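LAE5 (Uncultured bacterium, PDB 5JD3) is an alpha/beta hydrolase of the GDSL-like lipase/acylhydrolase family that probably hydrolyses carboxylic esters. Local coordinates at residues S28-D39 with R75-N86; L91-F100 with L142-M153. One frame throughout, in Å; residues are numbered along the deposited sequence.

Interaction 1 (S28-D39 with R75-N86); sequences SKLVIIGDSITD and RLRLVNQGNSGN
G82 lies against the first turn of helix 36-39, its CA 3.7 Å from T38 CG2, and packing is close here: having no side chain, G82 lets the strand end press on T38 and D39. N80 clamps the same turn. Its CG swings to the far side of CA from the backbone N (chi1 -169°), which carries the amide past T38, and ND2 donates to T38 O at 2.7 Å from a position tilted out of the carbonyl plane. ND2 is shared with H55 O, while OD1 turns back to accept from G82 N at 2.9 Å, an Asx turn; both ends of the buried amide are therefore occupied and its rotation is fixed. Behind this corner, strands 29-34 and 77-82 run parallel, 4.3 Å apart at their axes, with V79 N bonded to L30 O and I32 N to V79 O. They are neighbours in the central sheet of a GDSL-type hydrolase, where the G-D-S sequence (G34 to S36) spans the junction from strand 29-34 into helix 36-39; S36 OG meets H216, consistent with a Ser-His-Asp triad. D35 caps the helix through I37 N. V31 and V79, beta-branched as suits a strand, lie side by side, with CG2 of V31 3.8 Å from CB of V79. Toward the solvent edge the fit is looser: K29 and R77 run alongside each other, K29 NZ standing 3.9 Å above the centre of the R77 guanidinium. These like charges are each drawn to another partner, K29 to L102 O and R77 in a salt bridge to E49.

Interaction 2 (L91-F100 with L142-M153); sequences LAARWQNDVF and LVARTAPTVKGM
L142 and W95 form the apolar centre, both leucine methyls lying on one side of the indole plane. L142 CD2 sits 4.2 Å from the centroid of the five-membered ring, a CH-pi contact, and CD1 lies 3.8 Å from W95 CE3. V99 CG2 covers the opposite face, sandwiching the broad indole. A92, small enough to let the leucine close in, meets CD2 through CB at 3.9 Å, and M153 CE reaches the indole edge at CZ2. Farther out, W95 NE1 makes a weak, bent bond to T146 OG1 (2.9 Å, 127° at the hydrogen). T146 OG1, held beside its backbone N (chi1 -53°), gives its own proton to L142 O at 2.7 Å, which suits a threonine in a helix. F100 lays a ring face over W95 NE1, and its CZ touches R145 O at 3.4 Å. At the exposed rim R145 bends round F100, presenting the edge of its guanidinium to CE2; a water accepts from NH2, and E141 salt-bridges NH1. Segments 91-100 and 142-146 run 21° from parallel, axes 11.9 Å apart; L91, W95 and V99 pack on I33 of the sheet, M153 on M109, and V143 on helix 168-187.

In the fold
Interaction 1 comes first along the chain and closes before interaction 2 opens; their centres lie 13 Å apart. A short loop links strand 77-82 to helix 88-100, the next element in the chain. Both reach the same five-stranded parallel sheet: interaction 1 joins two adjacent strands, one of them at the sheet's edge, and interaction 2 pairs two helices and includes the start of strand 152-156. R94 stitches them together, its NH2 probably bonded to Q81 O and its NE to N86 OD1, while I33 packs against the same helix. Helix 88-100 thus packs on the sheet whose strand 29-34 leads to S36, the probable nucleophile at the start of helix 36-39.

Interaction 1 (S28-D39 with R75-N86)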
loop_
_atom_site.group_PDB
_atom_site.type_symbol
_atom_site.label_atom_id
_atom_site.label_comp_id
_atom_site.label_asym_id
_atom_site.label_seq_id
_atom_site.Cartn_x
_atom_site.Cartn_y
_atom_site.Cartn_z
ATOM N N SER A 28 -1.645 -18.379 6.796
ATOM C CA SER A 28 -1.006 -17.825 5.607
ATOM C C SER A 28 -0.044 -16.694 5.956
ATOM O O SER A 28 -0.194 -16.036 6.984
ATOM C CB SER A 28 -2.060 -17.319 4.622
ATOM O OG SER A 28 -2.943 -18.358 4.240
ATOM N N LYS A 29 0.944 -16.474 5.093
ATOM C CA LYS A 29 1.868 -15.360 5.271
ATOM C C LYS A 29 1.606 -14.256 4.253
ATOM O O LYS A 29 1.673 -14.480 3.045
ATOM C CB LYS A 29 3.322 -15.827 5.163
ATOM C CG LYS A 29 4.313 -14.671 5.078
ATOM C CD LYS A 29 5.684 -15.046 5.619
ATOM C CE LYS A 29 6.456 -15.912 4.642
ATOM N NZ LYS A 29 7.903 -15.971 4.992
ATOM N N LEU A 30 1.308 -13.062 4.755
ATOM C CA LEU A 30 1.058 -11.908 3.903
ATOM C C LEU A 30 2.238 -10.941 3.915
ATOM O O LEU A 30 2.646 -10.458 4.971
ATOM C CB LEU A 30 -0.216 -11.183 4.343
ATOM C CG LEU A 30 -0.456 -9.799 3.737
ATOM C CD1 LEU A 30 -0.633 -9.880 2.227
ATOM C CD2 LEU A 30 -1.659 -9.132 4.386
ATOM N N VAL A 31 2.781 -10.664 2.734
ATOM C CA VAL A 31 3.869 -9.704 2.602
ATOM C C VAL A 31 3.349 -8.393 2.025
ATOM O O VAL A 31 2.804 -8.361 0.922
ATOM C CB VAL A 31 5.003 -10.247 1.709
ATOM C CG1 VAL A 31 5.948 -9.126 1.302
ATOM C CG2 VAL A 31 5.757 -11.356 2.426
ATOM N N ILE A 32 3.514 -7.314 2.784
ATOM C CA ILE A 32 3.061 -5.998 2.355
ATOM C C ILE A 32 4.252 -5.105 2.026
ATOM O O ILE A 32 5.091 -4.828 2.884
ATOM C CB ILE A 32 2.186 -5.327 3.429
ATOM C CG1 ILE A 32 1.047 -6.263 3.838
ATOM C CG2 ILE A 32 1.641 -4.003 2.921
ATOM C CD1 ILE A 32 0.193 -5.733 4.967
ATOM N N ILE A 33 4.318 -4.655 0.777
ATOM C CA ILE A 33 5.468 -3.906 0.290
ATOM C C ILE A 33 5.042 -2.556 -0.292
ATOM O O ILE A 33 3.980 -2.442 -0.905
ATOM C CB ILE A 33 6.246 -4.731 -0.769
ATOM C CG1 ILE A 33 7.522 -4.008 -1.208
ATOM C CG2 ILE A 33 5.359 -5.059 -1.964
ATOM C CD1 ILE A 33 8.385 -4.820 -2.148
ATOM N N GLY A 34 5.861 -1.530 -0.077
ATOM C CA GLY A 34 5.560 -0.200 -0.576
ATOM C C GLY A 34 6.535 0.863 -0.102
ATOM O O GLY A 34 7.695 0.571 0.188
ATOM N N ASP A 35 6.058 2.103 -0.024
ATOM C CA ASP A 35 6.901 3.224 0.382
ATOM C C ASP A 35 6.850 3.470 1.890
ATOM O O ASP A 35 6.656 2.538 2.670
ATOM C CB ASP A 35 6.500 4.492 -0.377
ATOM C CG ASP A 35 4.998 4.695 -0.429
ATOM O OD1 ASP A 35 4.316 4.416 0.579
ATOM O OD2 ASP A 35 4.497 5.133 -1.487
ATOM N N SER A 36 7.028 4.726 2.292
ATOM C CA SER A 36 7.105 5.078 3.709
ATOM C C SER A 36 5.780 4.866 4.430
ATOM O O SER A 36 5.753 4.660 5.643
ATOM C CB SER A 36 7.551 6.531 3.880
ATOM O OG SER A 36 6.478 7.425 3.645
ATOM N N ILE A 37 4.684 4.923 3.682
ATOM C CA ILE A 37 3.364 4.691 4.252
ATOM C C ILE A 37 3.257 3.240 4.715
ATOM O O ILE A 37 2.566 2.934 5.686
ATOM C CB ILE A 37 2.247 5.019 3.242
ATOM C CG1 ILE A 37 2.407 6.453 2.733
ATOM C CG2 ILE A 37 0.875 4.840 3.875
ATOM C CD1 ILE A 37 2.372 7.496 3.831
ATOM N N THR A 38 3.963 2.352 4.021
ATOM C CA THR A 38 4.065 0.959 4.437
ATOM C C THR A 38 5.177 0.798 5.473
ATOM O O THR A 38 5.000 0.122 6.487
ATOM C CB THR A 38 4.336 0.029 3.242
ATOM O OG1 THR A 38 3.301 0.193 2.265
ATOM C CG2 THR A 38 4.375 -1.423 3.689
ATOM N N ASP A 39 6.316 1.430 5.200
ATOM C CA ASP A 39 7.474 1.416 6.093
ATOM C C ASP A 39 7.089 1.828 7.510
ATOM O O ASP A 39 7.225 1.045 8.450
ATOM C CB ASP A 39 8.565 2.348 5.552
ATOM C CG ASP A 39 9.911 2.149 6.232
ATOM O OD1 ASP A 39 9.953 1.681 7.389
ATOM O OD2 ASP A 39 10.937 2.475 5.601
ATOM N N ARG A 75 -4.382 -17.052 12.754
ATOM C CA ARG A 75 -2.923 -17.206 12.753
ATOM C C ARG A 75 -2.261 -16.659 11.488
ATOM O O ARG A 75 -1.558 -17.383 10.781
ATOM C CB ARG A 75 -2.551 -18.681 12.937
ATOM C CG ARG A 75 -3.043 -19.278 14.247
ATOM C CD ARG A 75 -2.635 -20.736 14.395
ATOM N NE ARG A 75 -1.190 -20.900 14.521
ATOM C CZ ARG A 75 -0.527 -20.827 15.671
ATOM N NH1 ARG A 75 -1.179 -20.585 16.800
ATOM N NH2 ARG A 75 0.788 -20.992 15.692
ATOM N N LEU A 76 -2.483 -15.378 11.213
ATOM C CA LEU A 76 -1.930 -14.748 10.020
ATOM C C LEU A 76 -0.558 -14.141 10.287
ATOM O O LEU A 76 -0.354 -13.443 11.281
ATOM C CB LEU A 76 -2.886 -13.679 9.489
ATOM C CG LEU A 76 -4.224 -14.221 8.985
ATOM C CD1 LEU A 76 -5.150 -13.092 8.555
ATOM C CD2 LEU A 76 -4.012 -15.215 7.849
ATOM N N ARG A 77 0.373 -14.411 9.379
ATOM C CA ARG A 77 1.759 -13.982 9.520
ATOM C C ARG A 77 2.060 -12.812 8.585
ATOM O O ARG A 77 2.248 -13.001 7.385
ATOM C CB ARG A 77 2.691 -15.159 9.235
ATOM C CG ARG A 77 4.170 -14.894 9.447
ATOM C CD ARG A 77 4.969 -16.143 9.111
ATOM N NE ARG A 77 6.408 -15.908 9.107
ATOM C CZ ARG A 77 7.313 -16.830 8.799
ATOM N NH1 ARG A 77 6.927 -18.055 8.468
ATOM N NH2 ARG A 77 8.604 -16.528 8.821
ATOM N N LEU A 78 2.102 -11.602 9.137
ATOM C CA LEU A 78 2.283 -10.404 8.323
ATOM C C LEU A 78 3.735 -9.939 8.272
ATOM O O LEU A 78 4.446 -9.964 9.277
ATOM C CB LEU A 78 1.395 -9.268 8.838
ATOM C CG LEU A 78 -0.021 -9.190 8.257
ATOM C CD1 LEU A 78 -0.885 -10.350 8.735
ATOM C CD2 LEU A 78 -0.669 -7.856 8.598
ATOM N N VAL A 79 4.165 -9.514 7.086
ATOM C CA VAL A 79 5.526 -9.036 6.875
ATOM C C VAL A 79 5.529 -7.632 6.276
ATOM O O VAL A 79 4.874 -7.381 5.265
ATOM C CB VAL A 79 6.320 -9.969 5.939
ATOM C CG1 VAL A 79 7.794 -9.591 5.939
ATOM C CG2 VAL A 79 6.137 -11.423 6.349
ATOM N N ASN A 80 6.268 -6.720 6.900
ATOM C CA ASN A 80 6.388 -5.361 6.388
ATOM C C ASN A 80 7.653 -5.198 5.551
ATOM O O ASN A 80 8.767 -5.307 6.062
ATOM C CB ASN A 80 6.383 -4.350 7.540
ATOM C CG ASN A 80 6.241 -2.910 7.061
ATOM O OD1 ASN A 80 6.499 -2.593 5.900
ATOM N ND2 ASN A 80 5.829 -2.030 7.966
ATOM N N GLN A 81 7.475 -4.930 4.261
ATOM C CA GLN A 81 8.604 -4.713 3.366
ATOM C C GLN A 81 8.547 -3.328 2.732
ATOM O O GLN A 81 8.926 -3.148 1.575
ATOM C CB GLN A 81 8.644 -5.791 2.281
ATOM C CG GLN A 81 9.155 -7.137 2.770
ATOM C CD GLN A 81 10.609 -7.082 3.202
ATOM O OE1 GLN A 81 11.486 -6.717 2.420
ATOM N NE2 GLN A 81 10.870 -7.441 4.453
ATOM N N GLY A 82 8.074 -2.351 3.498
ATOM C CA GLY A 82 7.979 -0.985 3.019
ATOM C C GLY A 82 9.287 -0.225 3.142
ATOM O O GLY A 82 9.931 -0.245 4.191
ATOM N N ASN A 83 9.679 0.442 2.060
ATOM C CA ASN A 83 10.886 1.264 2.044
ATOM C C ASN A 83 10.567 2.706 1.667
ATOM O O ASN A 83 9.999 2.960 0.608
ATOM C CB ASN A 83 11.918 0.692 1.068
ATOM C CG ASN A 83 12.535 -0.604 1.558
ATOM O OD1 ASN A 83 12.069 -1.205 2.525
ATOM N ND2 ASN A 83 13.592 -1.043 0.886
ATOM N N SER A 84 10.942 3.646 2.529
ATOM C CA SER A 84 10.637 5.059 2.313
ATOM C C SER A 84 11.238 5.608 1.020
ATOM O O SER A 84 12.342 5.234 0.627
ATOM C CB SER A 84 11.131 5.893 3.498
ATOM O OG SER A 84 10.513 5.481 4.705
ATOM N N GLY A 85 10.495 6.495 0.362
ATOM C CA GLY A 85 10.967 7.162 -0.839
ATOM C C GLY A 85 10.829 6.336 -2.105
ATOM O O GLY A 85 11.097 6.821 -3.205
ATOM N N ASN A 86 10.396 5.090 -1.949
ATOM C CA ASN A 86 10.336 4.151 -3.064
ATOM C C ASN A 86 9.298 4.485 -4.128
ATOM O O ASN A 86 8.178 4.897 -3.822
ATOM C CB ASN A 86 10.070 2.738 -2.542
ATOM C CG ASN A 86 11.344 1.984 -2.227
ATOM O OD1 ASN A 86 11.462 0.794 -2.524
ATOM N ND2 ASN A 86 12.311 2.673 -1.633
HETATM O O HOH W 1 5.238 5.652 -4.173
#

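Interaction 2 (L91-F100 with L142-M153)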
loop_
_atom_site.group_PDB
_atom_site.type_symbol
_atom_site.label_atom_id
_atom_site.label_comp_id
_atom_site.label_asym_id
_atom_site.label_seq_id
_atom_site.Cartn_x
_atom_site.Cartn_y
_atom_site.Cartn_z
ATOM N N LEU A 91 10.825 -0.716 -6.364
ATOM C CA LEU A 91 10.208 -1.983 -5.984
ATOM C C LEU A 91 10.679 -3.130 -6.870
ATOM O O LEU A 91 10.990 -4.216 -6.383
ATOM C CB LEU A 91 8.683 -1.874 -6.047
ATOM C CG LEU A 91 7.942 -1.686 -4.722
ATOM C CD1 LEU A 91 8.483 -0.487 -3.960
ATOM C CD2 LEU A 91 6.447 -1.544 -4.966
ATOM N N ALA A 92 10.729 -2.877 -8.173
ATOM C CA ALA A 92 11.114 -3.894 -9.144
ATOM C C ALA A 92 12.556 -4.350 -8.944
ATOM O O ALA A 92 12.894 -5.502 -9.213
ATOM C CB ALA A 92 10.918 -3.370 -10.558
ATOM N N ALA A 93 13.399 -3.442 -8.464
ATOM C CA ALA A 93 14.819 -3.728 -8.292
ATOM C C ALA A 93 15.080 -4.685 -7.131
ATOM O O ALA A 93 16.079 -5.404 -7.125
ATOM C CB ALA A 93 15.593 -2.434 -8.089
ATOM N N ARG A 94 14.181 -4.696 -6.152
ATOM C CA ARG A 94 14.371 -5.515 -4.960
ATOM C C ARG A 94 13.282 -6.570 -4.803
ATOM O O ARG A 94 13.189 -7.223 -3.764
ATOM C CB ARG A 94 14.418 -4.632 -3.711
ATOM C CG ARG A 94 13.115 -3.905 -3.403
ATOM C CD ARG A 94 13.286 -2.969 -2.216
ATOM N NE ARG A 94 12.055 -2.256 -1.880
ATOM C CZ ARG A 94 11.138 -2.704 -1.030
ATOM N NH1 ARG A 94 11.302 -3.873 -0.425
ATOM N NH2 ARG A 94 10.052 -1.982 -0.784
ATOM N N TRP A 95 12.467 -6.738 -5.840
ATOM C CA TRP A 95 11.329 -7.650 -5.789
ATOM C C TRP A 95 11.757 -9.094 -5.535
ATOM O O TRP A 95 11.093 -9.823 -4.799
ATOM C CB TRP A 95 10.525 -7.568 -7.088
ATOM C CG TRP A 95 9.158 -8.174 -6.990
ATOM C CD1 TRP A 95 8.797 -9.447 -7.327
ATOM C CD2 TRP A 95 7.965 -7.529 -6.525
ATOM N NE1 TRP A 95 7.455 -9.635 -7.100
ATOM C CE2 TRP A 95 6.922 -8.473 -6.608
ATOM C CE3 TRP A 95 7.680 -6.247 -6.047
ATOM C CZ2 TRP A 95 5.614 -8.173 -6.230
ATOM C CZ3 TRP A 95 6.381 -5.952 -5.672
ATOM C CH2 TRP A 95 5.365 -6.911 -5.765
ATOM N N GLN A 96 12.866 -9.498 -6.144
ATOM C CA GLN A 96 13.355 -10.867 -6.015
ATOM C C GLN A 96 13.690 -11.231 -4.570
ATOM O O GLN A 96 13.308 -12.297 -4.087
ATOM C CB GLN A 96 14.586 -11.079 -6.899
ATOM C CG GLN A 96 15.285 -12.412 -6.678
ATOM C CD GLN A 96 14.349 -13.597 -6.826
ATOM O OE1 GLN A 96 13.508 -13.632 -7.726
ATOM N NE2 GLN A 96 14.488 -14.575 -5.937
ATOM N N ASN A 97 14.398 -10.342 -3.881
ATOM C CA ASN A 97 14.832 -10.614 -2.515
ATOM C C ASN A 97 13.775 -10.292 -1.463
ATOM O O ASN A 97 13.708 -10.949 -0.423
ATOM C CB ASN A 97 16.113 -9.836 -2.202
ATOM C CG ASN A 97 17.293 -10.292 -3.038
ATOM O OD1 ASN A 97 17.259 -11.358 -3.653
ATOM N ND2 ASN A 97 18.350 -9.489 -3.058
ATOM N N ASP A 98 12.947 -9.286 -1.730
ATOM C CA ASP A 98 12.007 -8.802 -0.722
ATOM C C ASP A 98 10.589 -9.352 -0.878
ATOM O O ASP A 98 9.759 -9.184 0.015
ATOM C CB ASP A 98 11.966 -7.272 -0.735
ATOM C CG ASP A 98 13.246 -6.652 -0.206
ATOM O OD1 ASP A 98 14.149 -7.410 0.205
ATOM O OD2 ASP A 98 13.343 -5.408 -0.190
ATOM N N VAL A 99 10.306 -10.003 -2.001
ATOM C CA VAL A 99 8.990 -10.606 -2.200
ATOM C C VAL A 99 9.089 -12.108 -2.456
ATOM O O VAL A 99 8.658 -12.911 -1.628
ATOM C CB VAL A 99 8.232 -9.944 -3.368
ATOM C CG1 VAL A 99 6.875 -10.606 -3.559
ATOM C CG2 VAL A 99 8.067 -8.454 -3.115
ATOM N N PHE A 100 9.657 -12.481 -3.598
ATOM C CA PHE A 100 9.780 -13.887 -3.974
ATOM C C PHE A 100 10.641 -14.672 -2.990
ATOM O O PHE A 100 10.360 -15.834 -2.697
ATOM C CB PHE A 100 10.361 -14.014 -5.383
ATOM C CG PHE A 100 9.419 -13.583 -6.470
ATOM C CD1 PHE A 100 8.049 -13.591 -6.262
ATOM C CD2 PHE A 100 9.902 -13.176 -7.702
ATOM C CE1 PHE A 100 7.180 -13.196 -7.262
ATOM C CE2 PHE A 100 9.039 -12.780 -8.706
ATOM C CZ PHE A 100 7.676 -12.791 -8.485
ATOM N N LEU A 142 5.245 -6.627 -12.472
ATOM C CA LEU A 142 5.435 -7.184 -11.138
ATOM C C LEU A 142 4.284 -8.112 -10.770
ATOM O O LEU A 142 4.491 -9.196 -10.225
ATOM C CB LEU A 142 5.561 -6.071 -10.097
ATOM C CG LEU A 142 6.789 -5.165 -10.190
ATOM C CD1 LEU A 142 6.749 -4.105 -9.100
ATOM C CD2 LEU A 142 8.068 -5.983 -10.101
ATOM N N VAL A 143 3.068 -7.673 -11.075
ATOM C CA VAL A 143 1.872 -8.455 -10.791
ATOM C C VAL A 143 1.835 -9.729 -11.629
ATOM O O VAL A 143 1.516 -10.805 -11.120
ATOM C CB VAL A 143 0.596 -7.629 -11.046
ATOM C CG1 VAL A 143 -0.624 -8.529 -11.093
ATOM C CG2 VAL A 143 0.438 -6.553 -9.978
ATOM N N ALA A 144 2.179 -9.604 -12.907
ATOM C CA ALA A 144 2.170 -10.740 -13.826
ATOM C C ALA A 144 3.106 -11.856 -13.367
ATOM O O ALA A 144 2.820 -13.037 -13.571
ATOM C CB ALA A 144 2.544 -10.285 -15.229
ATOM N N ARG A 145 4.220 -11.481 -12.747
ATOM C CA ARG A 145 5.189 -12.457 -12.260
ATOM C C ARG A 145 4.807 -13.019 -10.893
ATOM O O ARG A 145 5.256 -14.099 -10.512
ATOM C CB ARG A 145 6.586 -11.838 -12.178
ATOM C CG ARG A 145 7.246 -11.567 -13.519
ATOM C CD ARG A 145 8.716 -11.967 -13.486
ATOM N NE ARG A 145 9.410 -11.424 -12.320
ATOM C CZ ARG A 145 10.171 -10.334 -12.341
ATOM N NH1 ARG A 145 10.346 -9.666 -13.472
ATOM N NH2 ARG A 145 10.762 -9.916 -11.230
ATOM N N THR A 146 3.977 -12.283 -10.159
ATOM C CA THR A 146 3.669 -12.630 -8.775
ATOM C C THR A 146 2.312 -13.321 -8.629
ATOM O O THR A 146 2.127 -14.163 -7.752
ATOM C CB THR A 146 3.695 -11.375 -7.875
ATOM O OG1 THR A 146 4.940 -10.688 -8.051
ATOM C CG2 THR A 146 3.537 -11.751 -6.411
ATOM N N ALA A 147 1.367 -12.967 -9.494
ATOM C CA ALA A 147 0.013 -13.517 -9.431
ATOM C C ALA A 147 -0.060 -15.056 -9.432
ATOM O O ALA A 147 -0.824 -15.628 -8.654
ATOM C CB ALA A 147 -0.830 -12.957 -10.577
ATOM N N PRO A 148 0.721 -15.737 -10.294
ATOM C CA PRO A 148 0.575 -17.199 -10.274
ATOM C C PRO A 148 1.214 -17.872 -9.060
ATOM O O PRO A 148 0.799 -18.971 -8.695
ATOM C CB PRO A 148 1.289 -17.643 -11.560
ATOM C CG PRO A 148 1.429 -16.406 -12.387
ATOM C CD PRO A 148 1.585 -15.302 -11.405
ATOM N N THR A 149 2.203 -17.229 -8.444
ATOM C CA THR A 149 2.954 -17.867 -7.367
ATOM C C THR A 149 2.325 -17.651 -5.991
ATOM O O THR A 149 2.848 -18.131 -4.986
ATOM C CB THR A 149 4.416 -17.365 -7.324
ATOM O OG1 THR A 149 5.188 -18.205 -6.458
ATOM C CG2 THR A 149 4.484 -15.935 -6.819
ATOM N N VAL A 150 1.204 -16.938 -5.943
ATOM C CA VAL A 150 0.534 -16.669 -4.673
ATOM C C VAL A 150 -0.940 -17.062 -4.700
ATOM O O VAL A 150 -1.533 -17.215 -5.769
ATOM C CB VAL A 150 0.638 -15.182 -4.280
ATOM C CG1 VAL A 150 2.093 -14.780 -4.089
ATOM C CG2 VAL A 150 -0.034 -14.306 -5.327
ATOM N N LYS A 151 -1.524 -17.222 -3.517
ATOM C CA LYS A 151 -2.943 -17.543 -3.396
ATOM C C LYS A 151 -3.806 -16.327 -3.706
ATOM O O LYS A 151 -4.968 -16.459 -4.089
ATOM C CB LYS A 151 -3.262 -18.067 -1.994
ATOM C CG LYS A 151 -2.711 -19.452 -1.702
ATOM C CD LYS A 151 -3.291 -20.013 -0.414
ATOM C CE LYS A 151 -2.875 -21.459 -0.205
ATOM N NZ LYS A 151 -3.512 -22.054 1.002
ATOM N N GLY A 152 -3.232 -15.141 -3.534
ATOM C CA GLY A 152 -3.942 -13.906 -3.800
ATOM C C GLY A 152 -3.025 -12.700 -3.767
ATOM O O GLY A 152 -2.028 -12.685 -3.044
ATOM N N MET A 153 -3.361 -11.684 -4.556
ATOM C CA MET A 153 -2.569 -10.462 -4.597
ATOM C C MET A 153 -3.453 -9.233 -4.436
ATOM O O MET A 153 -4.443 -9.068 -5.149
ATOM C CB MET A 153 -1.779 -10.380 -5.904
ATOM C CG MET A 153 -0.711 -9.302 -5.902
ATOM S SD MET A 153 0.583 -9.602 -7.118
ATOM C CE MET A 153 1.781 -8.358 -6.643
HETATM O O HOH W 2 11.159 -7.365 -11.435
#